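Local coordinates for protein ornithine carbamoyltransferase (Giardia intestinalis, PDB 3GRF) that probably interconverts ornithine plus carbamoyl phosphate and citrulline plus phosphate, a step of the arginine degradation pathway in this parasite, at residues 172-175 / 176-180; 8-11 / 12-15; 200-203 / 204-207. All coordinates share one frame; numbering follows the deposited sequence.

Contact 1. Residues 172-175 / 176-180; sequences NNVT and YDLMR
Y176 folds back over the start of its own helix and lies against N172 and N173. Its CG is anti to the carbonyl carbon (chi1 -63°), which sends the ring toward the N terminus. CB lies 3.6 Å from N173 O. CG, CD1 and CD2 all meet N172 O, CG at 3.2 Å; CE1 lies farther off. That oxygen sits over one ring face, offset toward the rim. CE2 and CZ pass N172 N, CE2 at 3.5 Å, and OH ends near the same nitrogen.

N172 O also takes the first helical bond, from Y176 N at 2.9 Å and almost straight (178°). N172 is the N-cap: its OD1 accepts from V174 N at 2.7 Å, from above the amide plane. One turn on, V174 CG1 and L178 CD2 lie side by side at 3.9 Å. R180 NH1 makes a salt bridge to D177 OD1 at 2.8 Å, and D177 OD2 accepts from H134 N.

This is the first part of helix 173-185, the crossover of the beta-alpha-beta unit between strands 164-167 and 188-192. L178 packs on M138 and F142 of helix 135-151, T175 rests on Y166 of strand 164-167, and M179 meets helix 203-216.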
loop_
_atom_site.group_PDB
_atom_site.type_symbol
_atom_site.label_atom_id
_atom_site.label_comp_id
_atom_site.label_asym_id
_atom_site.label_seq_id
_atom_site.Cartn_x
_atom_site.Cartn_y
_atom_site.Cartn_z
ATOM N N ASN A 172 24.208 -8.295 -19.552
ATOM C CA ASN A 172 22.947 -8.399 -18.924
ATOM C C ASN A 172 23.163 -8.365 -17.432
ATOM O O ASN A 172 23.969 -9.127 -16.908
ATOM C CB ASN A 172 22.297 -9.715 -19.401
ATOM C CG ASN A 172 21.013 -10.072 -18.691
ATOM O OD1 ASN A 172 20.670 -9.566 -17.626
ATOM N ND2 ASN A 172 20.340 -11.055 -19.246
ATOM N N ASN A 173 22.464 -7.533 -16.740
ATOM C CA ASN A 173 22.615 -7.372 -15.301
ATOM C C ASN A 173 22.380 -8.655 -14.508
ATOM O O ASN A 173 22.974 -8.857 -13.441
ATOM C CB ASN A 173 21.688 -6.253 -14.831
ATOM C CG ASN A 173 20.233 -6.654 -14.809
ATOM O OD1 ASN A 173 19.628 -6.915 -15.841
ATOM N ND2 ASN A 173 19.657 -6.707 -13.609
ATOM N N VAL A 174 21.490 -9.503 -15.026
ATOM C CA VAL A 174 21.187 -10.802 -14.406
ATOM C C VAL A 174 22.378 -11.752 -14.583
ATOM O O VAL A 174 22.783 -12.408 -13.636
ATOM C CB VAL A 174 19.781 -11.378 -14.878
ATOM C CG1 VAL A 174 19.717 -12.914 -14.813
ATOM C CG2 VAL A 174 18.619 -10.772 -14.027
ATOM N N THR A 175 22.955 -11.816 -15.790
ATOM C CA THR A 175 24.154 -12.603 -16.091
ATOM C C THR A 175 25.342 -12.121 -15.253
ATOM O O THR A 175 26.008 -12.948 -14.649
ATOM C CB THR A 175 24.523 -12.521 -17.577
ATOM O OG1 THR A 175 23.324 -12.654 -18.351
ATOM C CG2 THR A 175 25.513 -13.610 -17.973
ATOM N N TYR A 176 25.567 -10.801 -15.203
ATOM C CA TYR A 176 26.570 -10.192 -14.308
ATOM C C TYR A 176 26.456 -10.698 -12.899
ATOM O O TYR A 176 27.433 -11.133 -12.303
ATOM C CB TYR A 176 26.449 -8.670 -14.286
ATOM C CG TYR A 176 26.715 -8.030 -15.647
ATOM C CD1 TYR A 176 26.510 -6.676 -15.839
ATOM C CD2 TYR A 176 27.143 -8.809 -16.744
ATOM C CE1 TYR A 176 26.727 -6.074 -17.101
ATOM C CE2 TYR A 176 27.383 -8.211 -18.033
ATOM C CZ TYR A 176 27.174 -6.858 -18.184
ATOM O OH TYR A 176 27.400 -6.274 -19.429
ATOM N N ASP A 177 25.265 -10.625 -12.344
ATOM C CA ASP A 177 25.131 -11.001 -10.928
ATOM C C ASP A 177 25.217 -12.524 -10.709
ATOM O O ASP A 177 25.653 -12.961 -9.641
ATOM C CB ASP A 177 23.841 -10.371 -10.338
ATOM C CG ASP A 177 24.089 -9.511 -9.102
ATOM O OD1 ASP A 177 25.241 -9.255 -8.699
ATOM O OD2 ASP A 177 23.095 -9.085 -8.508
ATOM N N LEU A 178 24.828 -13.362 -11.714
ATOM C CA LEU A 178 24.969 -14.858 -11.633
ATOM C C LEU A 178 26.468 -15.195 -11.648
ATOM O O LEU A 178 26.915 -16.028 -10.854
ATOM C CB LEU A 178 24.259 -15.541 -12.823
ATOM C CG LEU A 178 22.995 -16.406 -12.620
ATOM C CD1 LEU A 178 22.544 -16.422 -11.157
ATOM C CD2 LEU A 178 21.856 -15.904 -13.511
ATOM N N MET A 179 27.218 -14.563 -12.550
ATOM C CA MET A 179 28.664 -14.763 -12.602
ATOM C C MET A 179 29.293 -14.442 -11.254
ATOM O O MET A 179 30.127 -15.219 -10.757
ATOM C CB MET A 179 29.280 -13.876 -13.677
ATOM C CG MET A 179 28.875 -14.253 -15.131
ATOM S SD MET A 179 29.222 -12.885 -16.282
ATOM C CE MET A 179 31.000 -12.771 -16.187
ATOM N N ARG A 180 28.906 -13.309 -10.658
ATOM C CA ARG A 180 29.385 -12.951 -9.301
ATOM C C ARG A 180 29.000 -13.987 -8.232
ATOM O O ARG A 180 29.812 -14.282 -7.352
ATOM C CB ARG A 180 28.905 -11.555 -8.861
ATOM C CG ARG A 180 29.451 -10.324 -9.668
ATOM C CD ARG A 180 28.631 -9.062 -9.342
ATOM N NE ARG A 180 28.783 -7.978 -10.360
ATOM C CZ ARG A 180 27.775 -7.313 -10.933
ATOM N NH1 ARG A 180 26.519 -7.613 -10.642
ATOM N NH2 ARG A 180 28.011 -6.356 -11.829
#

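Contact 2. Residues 8-11 / 12-15; sequences RHLL and TISA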
loop_
_atom_site.group_PDB
_atom_site.type_symbol
_atom_site.label_atom_id
_atom_site.label_comp_id
_atom_site.label_asym_id
_atom_site.label_seq_id
_atom_site.Cartn_x
_atom_site.Cartn_y
_atom_site.Cartn_z
ATOM N N ARG A 8 26.107 -0.508 5.349
ATOM C CA ARG A 8 26.189 -1.559 4.321
ATOM C C ARG A 8 24.964 -1.583 3.428
ATOM O O ARG A 8 23.837 -1.624 3.921
ATOM C CB ARG A 8 26.410 -2.956 4.937
ATOM C CG ARG A 8 27.842 -3.246 5.282
ATOM C CD ARG A 8 28.390 -4.366 4.411
ATOM N NE ARG A 8 28.447 -5.600 5.176
ATOM C CZ ARG A 8 28.499 -6.834 4.687
ATOM N NH1 ARG A 8 28.508 -7.097 3.383
ATOM N NH2 ARG A 8 28.540 -7.819 5.546
ATOM N N HIS A 9 25.226 -1.609 2.121
ATOM C CA HIS A 9 24.245 -1.664 1.058
ATOM C C HIS A 9 24.323 -3.034 0.375
ATOM O O HIS A 9 25.100 -3.895 0.800
ATOM C CB HIS A 9 24.529 -0.565 0.035
ATOM C CG HIS A 9 24.241 0.836 0.636
ATOM N ND1 HIS A 9 22.956 1.223 0.973
ATOM C CD2 HIS A 9 25.043 1.882 0.951
ATOM C CE1 HIS A 9 22.981 2.447 1.460
ATOM N NE2 HIS A 9 24.237 2.870 1.460
ATOM N N LEU A 10 23.552 -3.228 -0.679
ATOM C CA LEU A 10 23.554 -4.455 -1.463
ATOM C C LEU A 10 23.168 -4.005 -2.846
ATOM O O LEU A 10 22.005 -4.068 -3.243
ATOM C CB LEU A 10 22.522 -5.497 -0.925
ATOM C CG LEU A 10 22.474 -6.914 -1.518
ATOM C CD1 LEU A 10 23.685 -7.730 -1.084
ATOM C CD2 LEU A 10 21.194 -7.637 -1.110
ATOM N N LEU A 11 24.154 -3.535 -3.599
ATOM C CA LEU A 11 23.940 -3.042 -4.937
ATOM C C LEU A 11 24.212 -4.147 -5.971
ATOM O O LEU A 11 23.692 -4.104 -7.086
ATOM C CB LEU A 11 24.821 -1.813 -5.195
ATOM C CG LEU A 11 24.715 -0.512 -4.352
ATOM C CD1 LEU A 11 24.766 0.684 -5.280
ATOM C CD2 LEU A 11 23.475 -0.382 -3.462
ATOM N N THR A 12 25.025 -5.130 -5.567
ATOM C CA THR A 12 25.295 -6.326 -6.347
ATOM C C THR A 12 25.515 -7.421 -5.331
ATOM O O THR A 12 25.599 -7.137 -4.130
ATOM C CB THR A 12 26.517 -6.156 -7.349
ATOM O OG1 THR A 12 27.765 -6.093 -6.664
ATOM C CG2 THR A 12 26.389 -4.895 -8.152
ATOM N N ILE A 13 25.595 -8.665 -5.785
ATOM C CA ILE A 13 25.662 -9.757 -4.814
ATOM C C ILE A 13 27.045 -9.877 -4.185
ATOM O O ILE A 13 27.172 -10.408 -3.072
ATOM C CB ILE A 13 25.123 -11.101 -5.381
ATOM C CG1 ILE A 13 24.682 -11.999 -4.230
ATOM C CG2 ILE A 13 26.169 -11.798 -6.289
ATOM C CD1 ILE A 13 23.474 -11.497 -3.476
ATOM N N SER A 14 28.052 -9.369 -4.836
ATOM C CA SER A 14 29.447 -9.286 -4.424
ATOM C C SER A 14 29.658 -8.172 -3.364
ATOM O O SER A 14 30.802 -7.829 -3.052
ATOM C CB SER A 14 30.338 -9.078 -5.642
ATOM O OG SER A 14 30.147 -7.782 -6.190
ATOM N N ALA A 15 28.554 -7.601 -2.879
ATOM C CA ALA A 15 28.556 -6.733 -1.708
ATOM C C ALA A 15 28.741 -7.677 -0.506
ATOM O O ALA A 15 29.085 -7.238 0.584
ATOM C CB ALA A 15 27.177 -5.958 -1.588
#
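R8 reaches across the turn to A15. Its chain bends at chi2 and chi3 (-114° and -103°), which swings the guanidinium round to the far end of the turn. NH1 comes to 2.9 Å from A15 O. The oxygen lies at the edge of the guanidinium, near its plane. The other terminal nitrogen, NH2, makes a salt bridge to E20 on helix 18-33.

H9 contributes through its backbone: its O lies 3.8 Å from A15 CB. Its ring is turned elsewhere, and ND1 is hydrogen-bonded to C125 N.

L10 carries the apolar part. CG is anti to the backbone N (chi1 -173°), and CD1 comes within 3.9 Å of A15 CB. The same CD1 passes T12 O at 3.6 Å and meets I13 CD1 more loosely, at 4.5 Å. L10 CG also lies near T12 O, somewhat farther away than CD1. The A15 methyl also sits against L10 CA, at 3.9 Å. The chain therefore doubles back on itself here. The turn leads into a short 3-10 segment, 13-15, in the loop before helix 18-33. A15 N donates to T12 O at 3.2 Å, a bond of the i to i+3 kind. The L10 backbone also hydrogen-bonds to C125 and N127, at strand 125-127 of the carbamoyl phosphate domain's parallel sheet.

L11 meets T12, its neighbour in sequence, at the joint between the two segments. L11 CB lies close to T12 N. T12 CG2 lies beside L11 O at 3.0 Å.

Contact 3. Residues 200-203 / 204-207; sequences KPIK and EVID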
loop_
_atom_site.group_PDB
_atom_site.type_symbol
_atom_site.label_atom_id
_atom_site.label_comp_id
_atom_site.label_asym_id
_atom_site.label_seq_id
_atom_site.Cartn_x
_atom_site.Cartn_y
_atom_site.Cartn_z
ATOM N N LYS A 200 28.043 -10.067 -25.076
ATOM C CA LYS A 200 28.981 -10.757 -24.189
ATOM C C LYS A 200 29.042 -10.034 -22.852
ATOM O O LYS A 200 28.799 -8.853 -22.799
ATOM C CB LYS A 200 30.397 -10.754 -24.772
ATOM C CG LYS A 200 30.570 -11.354 -26.146
ATOM C CD LYS A 200 32.000 -11.113 -26.577
ATOM C CE LYS A 200 32.269 -11.845 -27.832
ATOM N NZ LYS A 200 33.719 -12.131 -28.019
ATOM N N PRO A 201 29.450 -10.730 -21.771
ATOM C CA PRO A 201 29.689 -10.021 -20.512
ATOM C C PRO A 201 30.711 -8.914 -20.683
ATOM O O PRO A 201 31.582 -8.989 -21.534
ATOM C CB PRO A 201 30.276 -11.091 -19.605
ATOM C CG PRO A 201 29.921 -12.366 -20.196
ATOM C CD PRO A 201 29.748 -12.163 -21.669
ATOM N N ILE A 202 30.622 -7.893 -19.861
ATOM C CA ILE A 202 31.553 -6.774 -19.960
ATOM C C ILE A 202 32.875 -7.151 -19.256
ATOM O O ILE A 202 32.836 -7.866 -18.252
ATOM C CB ILE A 202 30.824 -5.502 -19.431
ATOM C CG1 ILE A 202 30.813 -4.425 -20.494
ATOM C CG2 ILE A 202 31.270 -5.056 -18.082
ATOM C CD1 ILE A 202 29.890 -4.779 -21.606
ATOM N N LYS A 203 34.031 -6.721 -19.782
ATOM C CA LYS A 203 35.330 -7.103 -19.159
ATOM C C LYS A 203 35.459 -6.761 -17.659
ATOM O O LYS A 203 36.102 -7.507 -16.883
ATOM C CB LYS A 203 36.547 -6.600 -19.964
ATOM C CG LYS A 203 37.885 -7.069 -19.374
ATOM C CD LYS A 203 38.894 -7.598 -20.427
ATOM C CE LYS A 203 40.163 -8.138 -19.743
ATOM N NZ LYS A 203 40.658 -7.234 -18.648
ATOM N N GLU A 204 34.830 -5.664 -17.258
ATOM C CA GLU A 204 34.835 -5.232 -15.882
ATOM C C GLU A 204 34.240 -6.306 -14.970
ATOM O O GLU A 204 34.753 -6.567 -13.870
ATOM C CB GLU A 204 34.179 -3.842 -15.736
ATOM C CG GLU A 204 32.739 -3.775 -15.237
ATOM C CD GLU A 204 32.483 -2.581 -14.317
ATOM O OE1 GLU A 204 32.595 -2.732 -13.066
ATOM O OE2 GLU A 204 32.162 -1.488 -14.845
ATOM N N VAL A 205 33.207 -6.972 -15.475
ATOM C CA VAL A 205 32.434 -7.948 -14.701
ATOM C C VAL A 205 33.236 -9.269 -14.607
ATOM O O VAL A 205 33.378 -9.851 -13.532
ATOM C CB VAL A 205 30.990 -8.117 -15.296
ATOM C CG1 VAL A 205 30.282 -9.299 -14.707
ATOM C CG2 VAL A 205 30.168 -6.822 -15.105
ATOM N N ILE A 206 33.811 -9.702 -15.722
ATOM C CA ILE A 206 34.738 -10.844 -15.750
ATOM C C ILE A 206 35.901 -10.617 -14.766
ATOM O O ILE A 206 36.164 -11.473 -13.891
ATOM C CB ILE A 206 35.269 -11.096 -17.176
ATOM C CG1 ILE A 206 34.117 -11.224 -18.168
ATOM C CG2 ILE A 206 36.112 -12.361 -17.225
ATOM C CD1 ILE A 206 34.555 -11.023 -19.671
ATOM N N ASP A 207 36.541 -9.447 -14.841
ATOM C CA ASP A 207 37.634 -9.077 -13.908
ATOM C C ASP A 207 37.241 -9.120 -12.427
ATOM O O ASP A 207 37.960 -9.696 -11.598
ATOM C CB ASP A 207 38.174 -7.670 -14.206
ATOM C CG ASP A 207 38.890 -7.579 -15.549
ATOM O OD1 ASP A 207 39.070 -8.622 -16.225
ATOM O OD2 ASP A 207 39.279 -6.456 -15.923
#
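K203 starts with CG anti to the backbone N (chi1 -176°), then bends at chi2 and again at chi4 (-44°). D207 has its CG anti to the carbonyl carbon (chi1 -67°), which turns the carboxylate back toward the helix start. The two groups meet one turn apart. K203 NZ lies 3.2 Å from D207 OD1 and 3.2 Å from D207 OD2. Each oxygen uses its syn lone pair, so the ammonium straddles the mouth of the carboxylate in a forked salt bridge. The backbone pairs the same two residues: D207 N donates to K203 O at 2.9 Å.

This is the first turn of helix 203-216, which follows strand 188-192 in the ornithine-binding domain. I202 is at the N-cap position. Its O accepts two bonds, from V205 N at 2.9 Å and from I206 N at 3.3 Å. The V205 donor stands well above the carbonyl plane, while I206 N lies nearly along the line of the C=O.

Apolar groups fill in beside the polar ones. I202 CG2 touches V205 CG2 at 3.6 Å and E204 CG at 3.4 Å. I206 CG1 passes I202 O and reaches P201 CB at 4.1 Å. P201 also packs on M179 of helix 173-185, and I202 on Y176.

Overall arrangement
The three contacts follow one another along the chain, and none encloses or crosses another. Each closes only a local turn. Contact 2 comes first, in the N-terminal loop before helix 18-33. Contact 1 begins helix 173-185, and contact 3 begins helix 203-216. Contact 1 is the middle piece. D177 OD1 takes a probable hydrogen bond from I13 N at 3.0 Å, which joins the N-terminal loop to the ornithine-binding domain. Y176 and M179 also pack against V205, tying together two helices of that domain. Contacts 2 and 3 do not touch; their nearest atoms are about 8 Å apart. E208, just beyond contact 3, bonds both R180 and S14.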